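Histidine--tRNA ligase (Staphylococcus aureus, PDB 1QE0) catalyses the ATP-dependent attachment of L-histidine to tRNA(His), releasing AMP and diphosphate, and works as a homodimer of the class II aminoacyl-tRNA synthetase family. Local coordinates at residues 276-290 with 302-316. Sequence-based numbering, arbitrary orientation.
Sequences YDGAITTLCGGGRYN and TGIGFALSIERLLLA
Gly285, Gly287 and Tyr289 form hydrogen-bonded pairs with Ala307, Gly305 and Gly303 as strands 280-290 and 302-309 run antiparallel, their axes 4.5 Å apart at the closest, with 162° between their N-to-C directions. Both strands belong to the largely antiparallel catalytic sheet of class II synthetases; 302-316, a glycine-rich strand passing into a helix with a Glu-Arg pair (Glu311, Arg312), fits the motif 3 pattern of that class. The ladder is exemplified by Gly287 N, which donates to Gly305 O at 2.9 Å.

Because Gly303 has no side chain, the Tyr289 ring can lie against its backbone. A chi1 of 48° sets Tyr289 CG between its own N and carbonyl carbon, and the ring folds over Gly303, whose CA sits 4.0 Å from the ring centroid in a CH-pi contact. The Tyr289 hydroxyl reaches past strand 302-309 to a hydrogen bond with Glu130 of strand 123-132. Across the sheet, the Arg288 chain bends at chi3, and Ile304 CB lies over one face of the Arg288 guanidinium, 4.2 Å above its plane and offset toward the rim; Arg288 NH1 makes a salt bridge to Asp140 of helix 137-153. The sheet face that bears Arg288 and Ile304 also carries Cys284, whose SG lies obliquely 4.5 Å from the Phe306 ring centroid; the Cys284 side chain also packs on Val147 and Tyr151 of that helix.

On its other edge strand 280-290 forms a classic beta bulge with strand 265-272, Leu283 and Cys284 both facing Leu269. Past strand 302-309 the helix takes over: Ser309 OG, the N-cap, accepts from Arg312 N at 3.2 Å and a nearly straight 174°. The Arg312 side chain, extended from CG to NE, makes a weak hydrogen bond from NH1 to Thr282 O. One turn on, Leu315 CD1 meets the Tyr276 ring edge-on, 3.6 Å from CE1, while Thr281 OG1 lies over a face of that ring.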
ATOM      1  N   TYR A 276      10.714  -6.534  25.140  1.00 43.34           N
ATOM      2  CA  TYR A 276       9.703  -5.489  25.082  1.00 44.92           C
ATOM      3  C   TYR A 276       9.550  -4.726  26.390  1.00 46.65           C
ATOM      4  O   TYR A 276       9.867  -5.255  27.455  1.00 48.58           O
ATOM      5  CB  TYR A 276       8.366  -6.105  24.701  1.00 41.58           C
ATOM      6  CG  TYR A 276       8.222  -6.227  23.229  1.00 45.64           C
ATOM      7  CD1 TYR A 276       8.681  -5.208  22.405  1.00 48.25           C
ATOM      8  CD2 TYR A 276       7.608  -7.330  22.649  1.00 49.18           C
ATOM      9  CE1 TYR A 276       8.529  -5.267  21.033  1.00 52.55           C
ATOM     10  CE2 TYR A 276       7.446  -7.405  21.260  1.00 56.10           C
ATOM     11  CZ  TYR A 276       7.915  -6.359  20.459  1.00 55.16           C
ATOM     12  OH  TYR A 276       7.772  -6.371  19.088  1.00 60.36           O
ATOM     13  N   ASP A 277       9.090  -3.476  26.314  1.00 47.31           N
ATOM     14  CA  ASP A 277       8.883  -2.678  27.520  1.00 51.59           C
ATOM     15  C   ASP A 277       7.775  -3.394  28.287  1.00 52.64           C
ATOM     16  O   ASP A 277       6.595  -3.282  27.953  1.00 54.14           O
ATOM     17  CB  ASP A 277       8.456  -1.242  27.175  1.00 56.23           C
ATOM     18  CG  ASP A 277       8.412  -0.309  28.403  1.00 62.25           C
ATOM     19  OD1 ASP A 277       8.582  -0.779  29.568  1.00 58.40           O
ATOM     20  OD2 ASP A 277       8.211   0.915  28.176  1.00 63.41           O
ATOM     21  N   GLY A 278       8.174  -4.191  29.269  1.00 51.76           N
ATOM     22  CA  GLY A 278       7.201  -4.935  30.044  1.00 48.03           C
ATOM     23  C   GLY A 278       6.972  -6.303  29.442  1.00 43.64           C
ATOM     24  O   GLY A 278       6.044  -6.996  29.812  1.00 45.05           O
ATOM     25  N   ALA A 279       7.813  -6.678  28.494  1.00 42.58           N
ATOM     26  CA  ALA A 279       7.738  -7.980  27.835  1.00 43.91           C
ATOM     27  C   ALA A 279       6.533  -8.244  26.925  1.00 44.85           C
ATOM     28  O   ALA A 279       6.581  -9.163  26.094  1.00 47.66           O
ATOM     29  CB  ALA A 279       7.866  -9.109  28.861  1.00 36.54           C
ATOM     30  N   ILE A 280       5.453  -7.484  27.067  1.00 40.83           N
ATOM     31  CA  ILE A 280       4.303  -7.751  26.226  1.00 37.22           C
ATOM     32  C   ILE A 280       3.954  -6.541  25.410  1.00 36.76           C
ATOM     33  O   ILE A 280       4.230  -5.398  25.822  1.00 35.26           O
ATOM     34  CB  ILE A 280       3.087  -8.232  27.058  1.00 36.52           C
ATOM     35  CG1 ILE A 280       2.050  -8.878  26.157  1.00 36.21           C
ATOM     36  CG2 ILE A 280       2.450  -7.099  27.818  1.00 36.75           C
ATOM     37  CD1 ILE A 280       1.089  -9.755  26.915  1.00 41.69           C
ATOM     38  N   THR A 281       3.409  -6.804  24.222  1.00 34.79           N
ATOM     39  CA  THR A 281       2.983  -5.747  23.307  1.00 31.49           C
ATOM     40  C   THR A 281       1.706  -6.154  22.613  1.00 27.44           C
ATOM     41  O   THR A 281       1.455  -7.335  22.344  1.00 25.48           O
ATOM     42  CB  THR A 281       4.065  -5.395  22.208  1.00 29.37           C
ATOM     43  OG1 THR A 281       5.204  -4.807  22.828  1.00 35.02           O
ATOM     44  CG2 THR A 281       3.535  -4.369  21.208  1.00 26.66           C
ATOM     45  N   THR A 282       0.887  -5.151  22.357  1.00 21.55           N
ATOM     46  CA  THR A 282      -0.355  -5.347  21.663  1.00 19.72           C
ATOM     47  C   THR A 282       0.014  -5.102  20.221  1.00 18.94           C
ATOM     48  O   THR A 282       0.521  -4.040  19.870  1.00 16.87           O
ATOM     49  CB  THR A 282      -1.340  -4.294  22.057  1.00 18.44           C
ATOM     50  OG1 THR A 282      -1.313  -4.158  23.476  1.00 26.00           O
ATOM     51  CG2 THR A 282      -2.715  -4.675  21.603  1.00 16.63           C
ATOM     52  N   LEU A 283      -0.166  -6.120  19.402  1.00 18.10           N
ATOM     53  CA  LEU A 283       0.139  -6.008  17.995  1.00 17.89           C
ATOM     54  C   LEU A 283      -1.034  -5.346  17.217  1.00 18.82           C
ATOM     55  O   LEU A 283      -0.835  -4.429  16.400  1.00 16.02           O
ATOM     56  CB  LEU A 283       0.416  -7.421  17.475  1.00 16.24           C
ATOM     57  CG  LEU A 283       1.842  -7.808  17.117  1.00 13.09           C
ATOM     58  CD1 LEU A 283       2.809  -7.055  17.960  1.00 15.57           C
ATOM     59  CD2 LEU A 283       2.013  -9.286  17.286  1.00 14.45           C
ATOM     60  N   CYS A 284      -2.253  -5.788  17.537  1.00 18.43           N
ATOM     61  CA  CYS A 284      -3.475  -5.340  16.887  1.00 15.04           C
ATOM     62  C   CYS A 284      -4.642  -5.277  17.856  1.00 15.21           C
ATOM     63  O   CYS A 284      -4.622  -5.915  18.900  1.00 20.74           O
ATOM     64  CB  CYS A 284      -3.811  -6.333  15.793  1.00 17.59           C
ATOM     65  SG  CYS A 284      -5.412  -6.103  15.102  1.00 24.89           S
ATOM     66  N   GLY A 285      -5.691  -4.558  17.480  1.00 18.49           N
ATOM     67  CA  GLY A 285      -6.875  -4.432  18.328  1.00 17.68           C
ATOM     68  C   GLY A 285      -8.129  -3.957  17.587  1.00 16.18           C
ATOM     69  O   GLY A 285      -8.034  -3.314  16.532  1.00 14.72           O
ATOM     70  N   GLY A 286      -9.306  -4.256  18.138  1.00 14.62           N
ATOM     71  CA  GLY A 286     -10.545  -3.852  17.498  1.00 11.13           C
ATOM     72  C   GLY A 286     -11.788  -4.442  18.132  1.00  9.41           C
ATOM     73  O   GLY A 286     -11.736  -4.916  19.256  1.00  4.49           O
ATOM     74  N   GLY A 287     -12.911  -4.404  17.411  1.00 17.31           N
ATOM     75  CA  GLY A 287     -14.189  -4.920  17.918  1.00 17.68           C
ATOM     76  C   GLY A 287     -15.426  -4.382  17.192  1.00 18.40           C
ATOM     77  O   GLY A 287     -15.274  -3.591  16.249  1.00 22.46           O
ATOM     78  N   ARG A 288     -16.634  -4.791  17.604  1.00 17.92           N
ATOM     79  CA  ARG A 288     -17.892  -4.330  16.966  1.00 14.83           C
ATOM     80  C   ARG A 288     -18.316  -2.980  17.493  1.00 16.27           C
ATOM     81  O   ARG A 288     -17.892  -2.556  18.569  1.00 19.88           O
ATOM     82  CB  ARG A 288     -19.081  -5.259  17.239  1.00  8.36           C
ATOM     83  CG  ARG A 288     -18.986  -6.659  16.697  1.00 15.11           C
ATOM     84  CD  ARG A 288     -20.366  -7.274  16.470  1.00 14.63           C
ATOM     85  NE  ARG A 288     -21.030  -6.601  15.367  1.00 15.87           N
ATOM     86  CZ  ARG A 288     -20.990  -6.995  14.098  1.00 13.91           C
ATOM     87  NH1 ARG A 288     -20.352  -8.087  13.735  1.00 10.59           N
ATOM     88  NH2 ARG A 288     -21.431  -6.180  13.169  1.00 19.89           N
ATOM     89  N   TYR A 289     -19.250  -2.358  16.794  1.00 16.73           N
ATOM     90  CA  TYR A 289     -19.763  -1.079  17.213  1.00 18.03           C
ATOM     91  C   TYR A 289     -21.191  -0.863  16.705  1.00 22.71           C
ATOM     92  O   TYR A 289     -21.592  -1.463  15.708  1.00 23.83           O
ATOM     93  CB  TYR A 289     -18.836   0.045  16.729  1.00 15.69           C
ATOM     94  CG  TYR A 289     -18.425  -0.018  15.263  1.00 20.06           C
ATOM     95  CD1 TYR A 289     -19.214   0.538  14.260  1.00 23.63           C
ATOM     96  CD2 TYR A 289     -17.244  -0.645  14.881  1.00 19.03           C
ATOM     97  CE1 TYR A 289     -18.834   0.462  12.921  1.00 21.65           C
ATOM     98  CE2 TYR A 289     -16.858  -0.721  13.552  1.00 18.99           C
ATOM     99  CZ  TYR A 289     -17.653  -0.171  12.582  1.00 20.63           C
ATOM    100  OH  TYR A 289     -17.266  -0.271  11.269  1.00 21.95           O
ATOM    101  N   ASN A 290     -22.018  -0.188  17.497  1.00 25.00           N
ATOM    102  CA  ASN A 290     -23.348   0.189  17.025  1.00 27.30           C
ATOM    103  C   ASN A 290     -23.648   1.566  17.580  1.00 25.02           C
ATOM    104  O   ASN A 290     -23.992   1.717  18.735  1.00 24.92           O
ATOM    105  CB  ASN A 290     -24.475  -0.788  17.369  1.00 35.08           C
ATOM    106  CG  ASN A 290     -25.793  -0.445  16.610  1.00 44.95           C
ATOM    107  OD1 ASN A 290     -26.304  -1.248  15.819  1.00 49.56           O
ATOM    108  ND2 ASN A 290     -26.311   0.772  16.821  1.00 46.76           N
ATOM    109  N   THR A 302     -24.481  -1.727  11.864  1.00 28.25           N
ATOM    110  CA  THR A 302     -23.632  -2.390  12.846  1.00 24.64           C
ATOM    111  C   THR A 302     -22.314  -2.608  12.119  1.00 22.72           C
ATOM    112  O   THR A 302     -22.274  -2.543  10.895  1.00 19.07           O
ATOM    113  CB  THR A 302     -24.215  -3.768  13.280  1.00 22.75           C
ATOM    114  OG1 THR A 302     -25.087  -4.300  12.262  1.00 17.32           O
ATOM    115  CG2 THR A 302     -24.979  -3.627  14.553  1.00 25.16           C
ATOM    116  N   GLY A 303     -21.244  -2.874  12.851  1.00 24.35           N
ATOM    117  CA  GLY A 303     -19.965  -3.084  12.198  1.00 24.10           C
ATOM    118  C   GLY A 303     -18.858  -3.512  13.141  1.00 20.70           C
ATOM    119  O   GLY A 303     -18.955  -3.317  14.358  1.00 22.30           O
ATOM    120  N   ILE A 304     -17.806  -4.092  12.571  1.00 13.88           N
ATOM    121  CA  ILE A 304     -16.656  -4.564  13.323  1.00  6.89           C
ATOM    122  C   ILE A 304     -15.438  -4.249  12.488  1.00  5.49           C
ATOM    123  O   ILE A 304     -15.485  -4.282  11.255  1.00  3.41           O
ATOM    124  CB  ILE A 304     -16.710  -6.124  13.553  1.00  6.66           C
ATOM    125  CG1 ILE A 304     -15.533  -6.612  14.410  1.00  2.51           C
ATOM    126  CG2 ILE A 304     -16.744  -6.857  12.235  1.00  2.00           C
ATOM    127  CD1 ILE A 304     -15.518  -8.080  14.615  1.00  2.00           C
ATOM    128  N   GLY A 305     -14.339  -3.973  13.166  1.00  4.03           N
ATOM    129  CA  GLY A 305     -13.104  -3.700  12.466  1.00  5.22           C
ATOM    130  C   GLY A 305     -11.958  -3.764  13.440  1.00  4.11           C
ATOM    131  O   GLY A 305     -12.172  -4.027  14.630  1.00  4.98           O
ATOM    132  N   PHE A 306     -10.763  -3.519  12.939  1.00  2.00           N
ATOM    133  CA  PHE A 306      -9.579  -3.519  13.753  1.00  3.75           C
ATOM    134  C   PHE A 306      -8.587  -2.647  13.019  1.00 11.45           C
ATOM    135  O   PHE A 306      -8.886  -2.201  11.906  1.00 16.56           O
ATOM    136  CB  PHE A 306      -9.032  -4.940  13.961  1.00  2.89           C
ATOM    137  CG  PHE A 306      -8.596  -5.661  12.696  1.00  2.00           C
ATOM    138  CD1 PHE A 306      -7.347  -5.457  12.158  1.00  6.09           C
ATOM    139  CD2 PHE A 306      -9.387  -6.623  12.129  1.00  2.39           C
ATOM    140  CE1 PHE A 306      -6.899  -6.205  11.085  1.00  9.25           C
ATOM    141  CE2 PHE A 306      -8.950  -7.379  11.057  1.00  2.79           C
ATOM    142  CZ  PHE A 306      -7.719  -7.176  10.540  1.00 10.14           C
ATOM    143  N   ALA A 307      -7.454  -2.348  13.654  1.00 12.40           N
ATOM    144  CA  ALA A 307      -6.394  -1.536  13.057  1.00  8.55           C
ATOM    145  C   ALA A 307      -5.130  -2.158  13.541  1.00  7.89           C
ATOM    146  O   ALA A 307      -5.091  -2.679  14.633  1.00  8.92           O
ATOM    147  CB  ALA A 307      -6.466  -0.126  13.505  1.00  8.37           C
ATOM    148  N   LEU A 308      -4.058  -1.913  12.822  1.00  7.28           N
ATOM    149  CA  LEU A 308      -2.806  -2.551  13.102  1.00  3.39           C
ATOM    150  C   LEU A 308      -1.754  -1.630  12.540  1.00  8.85           C
ATOM    151  O   LEU A 308      -2.024  -0.899  11.586  1.00 15.13           O
ATOM    152  CB  LEU A 308      -2.882  -3.879  12.356  1.00  2.76           C
ATOM    153  CG  LEU A 308      -1.857  -4.743  11.630  1.00  6.06           C
ATOM    154  CD1 LEU A 308      -2.643  -5.886  11.077  1.00  6.66           C
ATOM    155  CD2 LEU A 308      -1.144  -4.052  10.487  1.00  4.59           C
ATOM    156  N   SER A 309      -0.582  -1.604  13.164  1.00 12.48           N
ATOM    157  CA  SER A 309       0.523  -0.747  12.727  1.00 10.25           C
ATOM    158  C   SER A 309       1.546  -1.563  11.998  1.00  7.77           C
ATOM    159  O   SER A 309       1.999  -2.584  12.529  1.00  9.16           O
ATOM    160  CB  SER A 309       1.193  -0.104  13.940  1.00 13.87           C
ATOM    161  OG  SER A 309       2.464   0.430  13.617  1.00 18.96           O
ATOM    162  N   ILE A 310       1.951  -1.097  10.819  1.00  7.91           N
ATOM    163  CA  ILE A 310       2.960  -1.817  10.044  1.00 13.09           C
ATOM    164  C   ILE A 310       4.319  -1.687  10.737  1.00 10.64           C
ATOM    165  O   ILE A 310       5.130  -2.634  10.788  1.00  4.98           O
ATOM    166  CB  ILE A 310       3.055  -1.314   8.602  1.00 19.04           C
ATOM    167  CG1 ILE A 310       1.722  -1.548   7.872  1.00 18.00           C
ATOM    168  CG2 ILE A 310       4.189  -2.053   7.867  1.00 17.10           C
ATOM    169  CD1 ILE A 310       1.428  -2.994   7.637  1.00 13.41           C
ATOM    170  N   GLU A 311       4.528  -0.545  11.368  1.00  7.97           N
ATOM    171  CA  GLU A 311       5.776  -0.375  12.067  1.00 12.78           C
ATOM    172  C   GLU A 311       5.946  -1.423  13.140  1.00 12.86           C
ATOM    173  O   GLU A 311       6.946  -2.140  13.143  1.00 17.30           O
ATOM    174  CB  GLU A 311       5.897   1.022  12.607  1.00 12.78           C
ATOM    175  CG  GLU A 311       6.189   1.987  11.477  1.00 22.30           C
ATOM    176  CD  GLU A 311       5.161   3.077  11.347  1.00 21.75           C
ATOM    177  OE1 GLU A 311       5.548   4.200  10.977  1.00 31.87           O
ATOM    178  OE2 GLU A 311       3.978   2.817  11.625  1.00 20.72           O
ATOM    179  N   ARG A 312       4.923  -1.590  13.973  1.00 12.77           N
ATOM    180  CA  ARG A 312       4.960  -2.583  15.035  1.00  9.95           C
ATOM    181  C   ARG A 312       5.123  -4.001  14.479  1.00 15.30           C
ATOM    182  O   ARG A 312       5.907  -4.788  15.022  1.00 22.89           O
ATOM    183  CB  ARG A 312       3.703  -2.523  15.884  1.00  5.50           C
ATOM    184  CG  ARG A 312       3.580  -1.296  16.712  1.00 16.28           C
ATOM    185  CD  ARG A 312       2.502  -1.486  17.746  1.00 27.86           C
ATOM    186  NE  ARG A 312       2.472  -0.382  18.698  1.00 42.20           N
ATOM    187  CZ  ARG A 312       2.319  -0.537  20.012  1.00 47.88           C
ATOM    188  NH1 ARG A 312       2.173  -1.754  20.519  1.00 50.39           N
ATOM    189  NH2 ARG A 312       2.362   0.520  20.825  1.00 52.81           N
ATOM    190  N   LEU A 313       4.386  -4.340  13.417  1.00 11.83           N
ATOM    191  CA  LEU A 313       4.484  -5.671  12.817  1.00  9.98           C
ATOM    192  C   LEU A 313       5.932  -5.918  12.436  1.00 13.24           C
ATOM    193  O   LEU A 313       6.513  -6.957  12.785  1.00 11.07           O
ATOM    194  CB  LEU A 313       3.578  -5.764  11.598  1.00  4.53           C
ATOM    195  CG  LEU A 313       3.706  -6.968  10.684  1.00  2.91           C
ATOM    196  CD1 LEU A 313       3.622  -8.242  11.464  1.00  2.00           C
ATOM    197  CD2 LEU A 313       2.617  -6.922   9.636  1.00  2.00           C
ATOM    198  N   LEU A 314       6.527  -4.913  11.790  1.00 16.72           N
ATOM    199  CA  LEU A 314       7.928  -4.947  11.378  1.00 15.39           C
ATOM    200  C   LEU A 314       8.826  -5.250  12.595  1.00 17.58           C
ATOM    201  O   LEU A 314       9.621  -6.189  12.577  1.00 19.66           O
ATOM    202  CB  LEU A 314       8.317  -3.603  10.756  1.00  9.39           C
ATOM    203  CG  LEU A 314       8.645  -3.556   9.250  1.00 12.92           C
ATOM    204  CD1 LEU A 314       8.845  -4.936   8.696  1.00  6.80           C
ATOM    205  CD2 LEU A 314       7.575  -2.846   8.466  1.00 11.14           C
ATOM    206  N   LEU A 315       8.628  -4.513  13.681  1.00 17.62           N
ATOM    207  CA  LEU A 315       9.419  -4.686  14.903  1.00 19.27           C
ATOM    208  C   LEU A 315       9.218  -6.061  15.549  1.00 20.92           C
ATOM    209  O   LEU A 315      10.141  -6.610  16.153  1.00 20.40           O
ATOM    210  CB  LEU A 315       9.048  -3.593  15.900  1.00 21.93           C
ATOM    211  CG  LEU A 315      10.068  -3.092  16.916  1.00 24.31           C
ATOM    212  CD1 LEU A 315       9.428  -3.190  18.285  1.00 23.72           C
ATOM    213  CD2 LEU A 315      11.386  -3.868  16.848  1.00 27.01           C
ATOM    214  N   ALA A 316       8.008  -6.606  15.421  1.00 22.72           N
ATOM    215  CA  ALA A 316       7.669  -7.915  15.970  1.00 17.12           C
ATOM    216  C   ALA A 316       8.522  -8.932  15.269  1.00 18.55           C
ATOM    217  O   ALA A 316       9.088  -9.814  15.919  1.00 19.99           O
ATOM    218  CB  ALA A 316       6.209  -8.229  15.726  1.00 14.31           C
TER